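Local coordinates for protein glycosyl transferase (Staphylococcus aureus, PDB 5U02) that is a glycosyltransferase of the TarS family, with a helical linker domain followed by two beta-rich C-terminal domains, at residues S1-Y6 / Q55-N60; D64-V69 / Y87-D92; L81-H86 / P127-I132. One frame throughout, in Å; residues are numbered along the deposited sequence.

Interaction 1. Residues S1-Y6 / Q55-N60; sequences SPEDFY and QPQWIN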
loop_
_atom_site.group_PDB
_atom_site.type_symbol
_atom_site.label_atom_id
_atom_site.label_comp_id
_atom_site.label_asym_id
_atom_site.label_seq_id
_atom_site.Cartn_x
_atom_site.Cartn_y
_atom_site.Cartn_z
ATOM N N SER A 1 -24.862 -43.530 14.953
ATOM C CA SER A 1 -25.736 -43.340 13.801
ATOM C C SER A 1 -26.600 -42.085 13.962
ATOM O O SER A 1 -26.985 -41.733 15.079
ATOM C CB SER A 1 -26.606 -44.580 13.593
ATOM O OG SER A 1 -27.174 -45.004 14.816
ATOM N N PRO A 2 -26.902 -41.415 12.834
ATOM C CA PRO A 2 -27.465 -40.055 12.891
ATOM C C PRO A 2 -28.745 -39.907 13.700
ATOM O O PRO A 2 -28.754 -39.185 14.703
ATOM C CB PRO A 2 -27.711 -39.727 11.412
ATOM C CG PRO A 2 -26.702 -40.542 10.685
ATOM C CD PRO A 2 -26.610 -41.829 11.451
ATOM N N GLU A 3 -29.833 -40.557 13.281
ATOM C CA GLU A 3 -31.103 -40.313 13.952
ATOM C C GLU A 3 -31.176 -40.936 15.334
ATOM O O GLU A 3 -32.057 -40.560 16.104
ATOM C CB GLU A 3 -32.286 -40.800 13.113
ATOM C CG GLU A 3 -32.215 -42.239 12.662
ATOM C CD GLU A 3 -31.433 -42.390 11.380
ATOM O OE1 GLU A 3 -30.219 -42.673 11.455
ATOM O OE2 GLU A 3 -32.028 -42.206 10.297
ATOM N N ASP A 4 -30.294 -41.881 15.665
ATOM C CA ASP A 4 -30.176 -42.286 17.061
ATOM C C ASP A 4 -29.558 -41.168 17.892
ATOM O O ASP A 4 -29.920 -40.977 19.057
ATOM C CB ASP A 4 -29.350 -43.568 17.175
ATOM C CG ASP A 4 -29.748 -44.612 16.152
ATOM O OD1 ASP A 4 -29.477 -44.400 14.949
ATOM O OD2 ASP A 4 -30.310 -45.652 16.549
ATOM N N PHE A 5 -28.645 -40.400 17.293
ATOM C CA PHE A 5 -27.991 -39.294 17.989
ATOM C C PHE A 5 -28.922 -38.095 18.124
ATOM O O PHE A 5 -29.183 -37.613 19.230
ATOM C CB PHE A 5 -26.706 -38.897 17.248
ATOM C CG PHE A 5 -26.047 -37.653 17.787
ATOM C CD1 PHE A 5 -25.636 -36.638 16.936
ATOM C CD2 PHE A 5 -25.835 -37.505 19.148
ATOM C CE1 PHE A 5 -25.026 -35.502 17.437
ATOM C CE2 PHE A 5 -25.229 -36.373 19.659
ATOM C CZ PHE A 5 -24.824 -35.370 18.804
ATOM N N TYR A 6 -29.406 -37.572 16.999
ATOM C CA TYR A 6 -30.244 -36.380 17.019
ATOM C C TYR A 6 -31.602 -36.645 17.644
ATOM O O TYR A 6 -32.279 -35.696 18.057
ATOM C CB TYR A 6 -30.411 -35.832 15.598
ATOM C CG TYR A 6 -29.123 -35.316 15.010
ATOM C CD1 TYR A 6 -28.448 -34.260 15.609
ATOM C CD2 TYR A 6 -28.591 -35.863 13.849
ATOM C CE1 TYR A 6 -27.275 -33.772 15.079
ATOM C CE2 TYR A 6 -27.413 -35.375 13.305
ATOM C CZ TYR A 6 -26.763 -34.327 13.926
ATOM O OH TYR A 6 -25.592 -33.834 13.398
ATOM N N GLN A 55 -24.829 -37.853 3.686
ATOM C CA GLN A 55 -25.292 -36.604 4.273
ATOM C C GLN A 55 -26.805 -36.418 4.168
ATOM O O GLN A 55 -27.404 -35.835 5.081
ATOM C CB GLN A 55 -24.564 -35.427 3.628
ATOM C CG GLN A 55 -23.071 -35.448 3.812
ATOM C CD GLN A 55 -22.390 -34.328 3.054
ATOM O OE1 GLN A 55 -23.019 -33.338 2.694
ATOM N NE2 GLN A 55 -21.098 -34.476 2.810
ATOM N N PRO A 56 -27.466 -36.861 3.073
ATOM C CA PRO A 56 -28.933 -36.935 3.104
ATOM C C PRO A 56 -29.461 -37.611 4.360
ATOM O O PRO A 56 -30.422 -37.130 4.965
ATOM C CB PRO A 56 -29.260 -37.742 1.845
ATOM C CG PRO A 56 -28.207 -37.324 0.884
ATOM C CD PRO A 56 -26.958 -37.047 1.698
ATOM N N GLN A 57 -28.824 -38.714 4.768
ATOM C CA GLN A 57 -29.196 -39.399 6.003
ATOM C C GLN A 57 -28.972 -38.530 7.237
ATOM O O GLN A 57 -29.599 -38.769 8.276
ATOM C CB GLN A 57 -28.404 -40.705 6.135
ATOM C CG GLN A 57 -28.851 -41.610 7.275
ATOM C CD GLN A 57 -27.856 -42.716 7.579
ATOM O OE1 GLN A 57 -26.786 -42.791 6.977
ATOM N NE2 GLN A 57 -28.207 -43.583 8.522
ATOM N N TRP A 58 -28.100 -37.527 7.147
ATOM C CA TRP A 58 -27.810 -36.679 8.298
ATOM C C TRP A 58 -28.848 -35.579 8.473
ATOM O O TRP A 58 -29.255 -35.279 9.601
ATOM C CB TRP A 58 -26.422 -36.062 8.147
ATOM C CG TRP A 58 -25.313 -36.933 8.624
ATOM C CD1 TRP A 58 -24.939 -38.141 8.113
ATOM C CD2 TRP A 58 -24.415 -36.653 9.700
ATOM N NE1 TRP A 58 -23.865 -38.637 8.814
ATOM C CE2 TRP A 58 -23.525 -37.742 9.793
ATOM C CE3 TRP A 58 -24.279 -35.590 10.596
ATOM C CZ2 TRP A 58 -22.515 -37.795 10.747
ATOM C CZ3 TRP A 58 -23.276 -35.646 11.540
ATOM C CH2 TRP A 58 -22.406 -36.739 11.606
ATOM N N ILE A 59 -29.284 -34.964 7.372
ATOM C CA ILE A 59 -30.104 -33.766 7.473
ATOM C C ILE A 59 -31.529 -34.084 7.913
ATOM O O ILE A 59 -32.205 -33.210 8.466
ATOM C CB ILE A 59 -30.064 -33.000 6.134
ATOM C CG1 ILE A 59 -30.698 -31.612 6.272
ATOM C CG2 ILE A 59 -30.725 -33.808 5.023
ATOM C CD1 ILE A 59 -29.909 -30.658 7.136
ATOM N N ASN A 60 -32.006 -35.317 7.708
ATOM C CA ASN A 60 -33.342 -35.667 8.187
ATOM C C ASN A 60 -33.402 -35.596 9.708
ATOM O O ASN A 60 -34.286 -34.945 10.277
ATOM C CB ASN A 60 -33.759 -37.070 7.728
ATOM C CG ASN A 60 -33.139 -37.499 6.470
ATOM O OD1 ASN A 60 -32.231 -38.250 6.494
ATOM N ND2 ASN A 60 -33.633 -37.046 5.368
#
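Pro2 and Trp58 meet with the CG corner of the proline ring set over one face of the indole, a compact example of how a proline in the first turn of a helix can pack against an aromatic side chain. The CG carbon of Pro2 is 4.1 Å from the centroid of the five-membered ring of Trp58 and only 20° off its normal, which makes a CH-pi contact. It sits toward the rim of the whole indole rather than over its middle, near CD1 and NE1. Gln57 packs on the same proline. With CG anti to the backbone N (chi1 -171°) and an extended chain beyond, it crosses the pyrrolidine roughly at right angles and carries Gln57 NE2 to 3.8 Å from Pro2 CD. The amide nitrogen, Gln57 NE2, also lies 3.7 Å from Glu3 OE1, the two flat groups being turned well away from coplanarity.

One turn after Pro2, the buried Tyr6 reaches the other end of the indole. Its CE2 is 4.1 Å from Trp58 CE3, and its OH is 3.5 Å from Trp58 CZ3, an oblique approach to the benzene ring. That hydroxyl has its polar partner in Thr43 OG1, a hydrogen bond to a third part of the chain that helps hold it beside the indole. The Trp58 ring also meets Phe46, its plane nearly parallel to that ring.

The axes of 2-6 and 56-60 run almost side by side, 9.1 Å apart at closest and inclined by 23°. The arrangement is that of two near-parallel helices packed through their first turns, an edge of the all-helical bundle that makes up the TarS linker domain.

Interaction 2. Residues D64-V69 / Y87-D92; sequences DFIQAV and YARAKD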
loop_
_atom_site.group_PDB
_atom_site.type_symbol
_atom_site.label_atom_id
_atom_site.label_comp_id
_atom_site.label_asym_id
_atom_site.label_seq_id
_atom_site.Cartn_x
_atom_site.Cartn_y
_atom_site.Cartn_z
ATOM N N ASP A 64 -35.517 -33.021 12.096
ATOM C CA ASP A 64 -36.494 -33.307 13.143
ATOM C C ASP A 64 -36.030 -32.783 14.496
ATOM O O ASP A 64 -36.851 -32.339 15.305
ATOM C CB ASP A 64 -36.763 -34.812 13.215
ATOM C CG ASP A 64 -38.096 -35.141 13.871
ATOM O OD1 ASP A 64 -38.559 -36.294 13.731
ATOM O OD2 ASP A 64 -38.687 -34.250 14.516
ATOM N N PHE A 65 -34.721 -32.818 14.754
ATOM C CA PHE A 65 -34.192 -32.252 15.990
ATOM C C PHE A 65 -34.322 -30.731 15.996
ATOM O O PHE A 65 -34.842 -30.148 16.954
ATOM C CB PHE A 65 -32.738 -32.698 16.177
ATOM C CG PHE A 65 -31.906 -31.775 17.028
ATOM C CD1 PHE A 65 -30.744 -31.216 16.523
ATOM C CD2 PHE A 65 -32.271 -31.477 18.333
ATOM C CE1 PHE A 65 -29.966 -30.374 17.296
ATOM C CE2 PHE A 65 -31.499 -30.629 19.109
ATOM C CZ PHE A 65 -30.345 -30.079 18.588
ATOM N N ILE A 66 -33.868 -30.070 14.928
ATOM C CA ILE A 66 -34.001 -28.619 14.848
ATOM C C ILE A 66 -35.463 -28.200 14.699
ATOM O O ILE A 66 -35.817 -27.060 15.020
ATOM C CB ILE A 66 -33.120 -28.076 13.701
ATOM C CG1 ILE A 66 -31.650 -28.417 13.956
ATOM C CG2 ILE A 66 -33.250 -26.565 13.555
ATOM C CD1 ILE A 66 -31.072 -27.758 15.186
ATOM N N GLN A 67 -36.337 -29.102 14.243
ATOM C CA GLN A 67 -37.765 -28.792 14.233
ATOM C C GLN A 67 -38.310 -28.615 15.645
ATOM O O GLN A 67 -39.303 -27.906 15.842
ATOM C CB GLN A 67 -38.544 -29.891 13.505
ATOM C CG GLN A 67 -38.801 -29.606 12.034
ATOM C CD GLN A 67 -39.062 -30.865 11.230
ATOM O OE1 GLN A 67 -39.363 -31.921 11.787
ATOM N NE2 GLN A 67 -38.950 -30.756 9.911
ATOM N N ALA A 68 -37.673 -29.243 16.636
ATOM C CA ALA A 68 -38.179 -29.204 18.003
ATOM C C ALA A 68 -37.903 -27.879 18.698
ATOM O O ALA A 68 -38.627 -27.527 19.636
ATOM C CB ALA A 68 -37.575 -30.345 18.820
ATOM N N VAL A 69 -36.880 -27.144 18.278
ATOM C CA VAL A 69 -36.556 -25.870 18.916
ATOM C C VAL A 69 -37.341 -24.765 18.219
ATOM O O VAL A 69 -37.427 -24.748 16.982
ATOM C CB VAL A 69 -35.044 -25.594 18.899
ATOM C CG1 VAL A 69 -34.350 -26.424 19.960
ATOM C CG2 VAL A 69 -34.456 -25.899 17.541
ATOM N N TYR A 87 -32.139 -24.027 7.142
ATOM C CA TYR A 87 -32.064 -25.155 6.220
ATOM C C TYR A 87 -32.116 -26.501 6.931
ATOM O O TYR A 87 -32.331 -27.521 6.267
ATOM C CB TYR A 87 -30.796 -25.072 5.369
ATOM C CG TYR A 87 -30.738 -23.848 4.485
ATOM C CD1 TYR A 87 -31.698 -23.625 3.507
ATOM C CD2 TYR A 87 -29.714 -22.922 4.620
ATOM C CE1 TYR A 87 -31.644 -22.504 2.699
ATOM C CE2 TYR A 87 -29.653 -21.805 3.821
ATOM C CZ TYR A 87 -30.617 -21.601 2.862
ATOM O OH TYR A 87 -30.544 -20.484 2.071
ATOM N N ALA A 88 -31.921 -26.534 8.252
ATOM C CA ALA A 88 -32.121 -27.775 8.993
ATOM C C ALA A 88 -33.598 -28.142 9.045
ATOM O O ALA A 88 -33.985 -29.244 8.643
ATOM C CB ALA A 88 -31.548 -27.651 10.404
ATOM N N ARG A 89 -34.438 -27.225 9.536
ATOM C CA ARG A 89 -35.878 -27.467 9.547
ATOM C C ARG A 89 -36.392 -27.771 8.147
ATOM O O ARG A 89 -37.286 -28.606 7.973
ATOM C CB ARG A 89 -36.619 -26.264 10.129
ATOM C CG ARG A 89 -36.307 -25.962 11.581
ATOM C CD ARG A 89 -37.175 -24.822 12.090
ATOM N NE ARG A 89 -36.752 -24.357 13.405
ATOM C CZ ARG A 89 -35.826 -23.424 13.602
ATOM N NH1 ARG A 89 -35.497 -23.059 14.835
ATOM N NH2 ARG A 89 -35.225 -22.857 12.566
ATOM N N ALA A 90 -35.835 -27.106 7.139
ATOM C CA ALA A 90 -36.220 -27.343 5.755
ATOM C C ALA A 90 -35.566 -28.586 5.165
ATOM O O ALA A 90 -35.875 -28.935 4.021
ATOM C CB ALA A 90 -35.877 -26.122 4.898
ATOM N N LYS A 91 -34.693 -29.252 5.918
ATOM C CA LYS A 91 -33.963 -30.440 5.470
ATOM C C LYS A 91 -33.434 -30.253 4.051
ATOM O O LYS A 91 -33.639 -31.068 3.151
ATOM C CB LYS A 91 -34.826 -31.690 5.596
ATOM C CG LYS A 91 -35.639 -31.716 6.877
ATOM C CD LYS A 91 -36.292 -33.063 7.101
ATOM C CE LYS A 91 -36.750 -33.209 8.544
ATOM N NZ LYS A 91 -36.660 -34.613 9.032
ATOM N N ASP A 92 -32.732 -29.141 3.883
ATOM C CA ASP A 92 -32.219 -28.669 2.602
ATOM C C ASP A 92 -30.698 -28.699 2.685
ATOM O O ASP A 92 -30.079 -27.756 3.184
ATOM C CB ASP A 92 -32.744 -27.263 2.325
ATOM C CG ASP A 92 -32.413 -26.769 0.938
ATOM O OD1 ASP A 92 -31.531 -27.353 0.273
ATOM O OD2 ASP A 92 -33.040 -25.777 0.520
#
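Gln67 and Arg89 mark the closest backbone approach, with CA atoms 5.2 Å apart, where the last turn of helix 56-68 passes the end of helix 82-89. The latter finishes in a Schellman motif: Lys91 adopts positive phi (44°), and Asp92 N and Lys91 N bond back to Tyr87 O and Ala88 O. Asp92 then serves as N-cap of the following helix, its OD1 receiving Asn95 N.

Between the backbones, Ile66 CG1 presses on Ala88 CB at 3.6 Å. The other branch of this isoleucine, CG2, lies over the centre of one face of the Arg89 guanidinium, 4.0 Å above its plane. The extended Arg89 chain crosses Ile66 at about a right angle and brings NH1 to Val69 O, which lies at the guanidinium edge; this hydrogen bond is straight (163°) but weak at 3.3 Å. In the reverse sense, Gln67 NE2 gives a weak bond to Arg89 O, also 3.3 Å. The lysine tail runs across Gln67, with Lys91 CE 3.6 Å from Gln67 NE2, and delivers Lys91 NZ to Asn60 O.

The other terminal nitrogen, Arg89 NH2, forms a salt bridge with Asp74 OD2. The chemistry thus sets cationic and amide N-H groups against carbonyls at or just past the C-terminal ends of the two helices, where the partial negative charge would probably favour such donors, although each bond across this contact is individually weak.

Interaction 3. Residues L81-H86 / P127-I132; sequences LRPLLH and PYFEGI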
loop_
_atom_site.group_PDB
_atom_site.type_symbol
_atom_site.label_atom_id
_atom_site.label_comp_id
_atom_site.label_asym_id
_atom_site.label_seq_id
_atom_site.Cartn_x
_atom_site.Cartn_y
_atom_site.Cartn_z
ATOM N N LEU A 81 -25.242 -19.059 12.683
ATOM C CA LEU A 81 -25.977 -20.315 12.695
ATOM C C LEU A 81 -27.400 -20.189 12.165
ATOM O O LEU A 81 -28.000 -21.209 11.809
ATOM C CB LEU A 81 -26.016 -20.887 14.115
ATOM C CG LEU A 81 -24.657 -21.338 14.651
ATOM C CD1 LEU A 81 -24.716 -21.566 16.152
ATOM C CD2 LEU A 81 -24.200 -22.593 13.928
ATOM N N ARG A 82 -27.947 -18.974 12.111
ATOM C CA ARG A 82 -29.305 -18.776 11.607
ATOM C C ARG A 82 -29.561 -19.427 10.252
ATOM O O ARG A 82 -30.629 -20.045 10.092
ATOM C CB ARG A 82 -29.619 -17.272 11.551
ATOM C CG ARG A 82 -29.626 -16.592 12.910
ATOM C CD ARG A 82 -29.456 -15.080 12.803
ATOM N NE ARG A 82 -29.173 -14.490 14.111
ATOM C CZ ARG A 82 -28.763 -13.240 14.303
ATOM N NH1 ARG A 82 -28.582 -12.434 13.267
ATOM N NH2 ARG A 82 -28.528 -12.800 15.534
ATOM N N PRO A 83 -28.673 -19.340 9.254
ATOM C CA PRO A 83 -28.932 -20.077 8.006
ATOM C C PRO A 83 -28.959 -21.588 8.184
ATOM O O PRO A 83 -29.780 -22.257 7.544
ATOM C CB PRO A 83 -27.785 -19.630 7.087
ATOM C CG PRO A 83 -27.350 -18.311 7.641
ATOM C CD PRO A 83 -27.514 -18.437 9.121
ATOM N N LEU A 84 -28.107 -22.144 9.048
ATOM C CA LEU A 84 -28.060 -23.595 9.194
ATOM C C LEU A 84 -29.259 -24.121 9.975
ATOM O O LEU A 84 -29.742 -25.224 9.707
ATOM C CB LEU A 84 -26.751 -24.010 9.860
ATOM C CG LEU A 84 -25.507 -23.569 9.098
ATOM C CD1 LEU A 84 -24.334 -23.268 10.026
ATOM C CD2 LEU A 84 -25.139 -24.616 8.070
ATOM N N LEU A 85 -29.747 -23.354 10.949
ATOM C CA LEU A 85 -30.994 -23.722 11.613
ATOM C C LEU A 85 -32.159 -23.701 10.635
ATOM O O LEU A 85 -33.042 -24.565 10.689
ATOM C CB LEU A 85 -31.284 -22.781 12.789
ATOM C CG LEU A 85 -30.321 -22.752 13.974
ATOM C CD1 LEU A 85 -30.698 -21.638 14.947
ATOM C CD2 LEU A 85 -30.327 -24.099 14.667
ATOM N N HIS A 86 -32.169 -22.728 9.722
ATOM C CA HIS A 86 -33.271 -22.598 8.775
ATOM C C HIS A 86 -33.281 -23.753 7.778
ATOM O O HIS A 86 -34.310 -24.411 7.586
ATOM C CB HIS A 86 -33.174 -21.242 8.070
ATOM C CG HIS A 86 -33.878 -21.181 6.750
ATOM N ND1 HIS A 86 -33.298 -21.612 5.577
ATOM C CD2 HIS A 86 -35.108 -20.727 6.416
ATOM C CE1 HIS A 86 -34.143 -21.432 4.577
ATOM N NE2 HIS A 86 -35.249 -20.896 5.060
ATOM N N PRO A 127 -33.888 -16.604 0.521
ATOM C CA PRO A 127 -33.900 -15.359 1.301
ATOM C C PRO A 127 -32.501 -14.842 1.602
ATOM O O PRO A 127 -31.484 -15.512 1.406
ATOM C CB PRO A 127 -34.625 -15.757 2.591
ATOM C CG PRO A 127 -35.498 -16.880 2.192
ATOM C CD PRO A 127 -34.740 -17.636 1.139
ATOM N N TYR A 128 -32.467 -13.607 2.092
ATOM C CA TYR A 128 -31.257 -12.988 2.616
ATOM C C TYR A 128 -31.262 -13.118 4.134
ATOM O O TYR A 128 -32.192 -12.644 4.797
ATOM C CB TYR A 128 -31.174 -11.512 2.221
ATOM C CG TYR A 128 -30.520 -11.219 0.887
ATOM C CD1 TYR A 128 -31.228 -11.345 -0.302
ATOM C CD2 TYR A 128 -29.202 -10.780 0.821
ATOM C CE1 TYR A 128 -30.639 -11.059 -1.519
ATOM C CE2 TYR A 128 -28.604 -10.494 -0.392
ATOM C CZ TYR A 128 -29.328 -10.636 -1.559
ATOM O OH TYR A 128 -28.741 -10.352 -2.769
ATOM N N PHE A 129 -30.236 -13.764 4.679
ATOM C CA PHE A 129 -29.992 -13.755 6.115
ATOM C C PHE A 129 -29.072 -12.587 6.441
ATOM O O PHE A 129 -28.000 -12.447 5.844
ATOM C CB PHE A 129 -29.377 -15.077 6.576
ATOM C CG PHE A 129 -30.232 -16.276 6.282
ATOM C CD1 PHE A 129 -30.111 -16.953 5.079
ATOM C CD2 PHE A 129 -31.166 -16.721 7.205
ATOM C CE1 PHE A 129 -30.902 -18.054 4.804
ATOM C CE2 PHE A 129 -31.957 -17.821 6.935
ATOM C CZ PHE A 129 -31.824 -18.488 5.733
ATOM N N GLU A 130 -29.493 -11.745 7.378
ATOM C CA GLU A 130 -28.859 -10.453 7.591
ATOM C C GLU A 130 -28.195 -10.389 8.962
ATOM O O GLU A 130 -28.667 -10.994 9.930
ATOM C CB GLU A 130 -29.888 -9.321 7.438
ATOM C CG GLU A 130 -30.891 -9.573 6.313
ATOM C CD GLU A 130 -31.392 -8.301 5.651
ATOM O OE1 GLU A 130 -32.618 -8.173 5.463
ATOM O OE2 GLU A 130 -30.564 -7.433 5.309
ATOM N N GLY A 131 -27.083 -9.657 9.028
ATOM C CA GLY A 131 -26.407 -9.384 10.283
ATOM C C GLY A 131 -25.527 -10.503 10.806
ATOM O O GLY A 131 -25.560 -10.814 11.999
ATOM N N ILE A 132 -24.720 -11.098 9.935
ATOM C CA ILE A 132 -23.884 -12.237 10.302
ATOM C C ILE A 132 -22.506 -11.729 10.712
ATOM O O ILE A 132 -21.809 -11.094 9.914
ATOM C CB ILE A 132 -23.782 -13.238 9.142
ATOM C CG1 ILE A 132 -25.180 -13.581 8.621
ATOM C CG2 ILE A 132 -23.036 -14.489 9.577
ATOM C CD1 ILE A 132 -25.197 -14.613 7.514
#
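Two first torsions bring the rings of His86 and Phe129 together: the imidazole is swung anti to the histidine's own N (chi1 158°), while the phenyl CG lies opposite the carbonyl carbon of Phe129 (chi1 -59°). The result is a T-shaped pair. Phe129 CZ points into one face of the imidazole, 3.5 Å from His86 ND1, with centroids 5.0 Å apart and planes at 70°.

A face of the same phenyl is taken by Pro83. Its CA stands almost over the ring centre, 4.0 Å from the centroid in a CH-pi contact, and Pro83 CG reaches Phe129 CG at 3.8 Å.

This is helix-on-sheet packing, helix 82-89 resting against 129-132, an outer strand of a three-stranded antiparallel sheet. That strand carries a G1 beta bulge, in which Gly131, at positive phi, and Ile132 together face Leu118; Gly131 N is bonded to Asn119 OD1.

Beside the bulge, the extended Arg82 chain brings NH1 to 3.6 Å from Glu130 O, which lies at the edge of the guanidinium, close to its plane. Arg82 NE makes a weak hydrogen bond to Asp74 O, and Ile132 CD1 comes within 4.3 Å of Pro83 CG.

The three contacts form a chain of packing steps through the helical part of the protein, all well away from the centre of the whole chain. Interactions 1 and 2 share helix 56-68 and have centres about 11 Å apart; a probable hydrogen bond joins Asn60 O to Lys91 NZ at 2.7 Å, and Ile59 CG1 packs on Lys91 CA at 3.6 Å. Interactions 2 and 3 share helix 82-89, with centres about 13 Å apart; Ile66 CG2 lies 3.5 Å from Leu85 O, and Tyr87 OH 3.7 Å from Phe129 CE1. Interactions 1 and 3, about 22 Å apart between centres, do not touch, so interaction 2 bridges them, linking the helices near the N-terminus to the small antiparallel sheet.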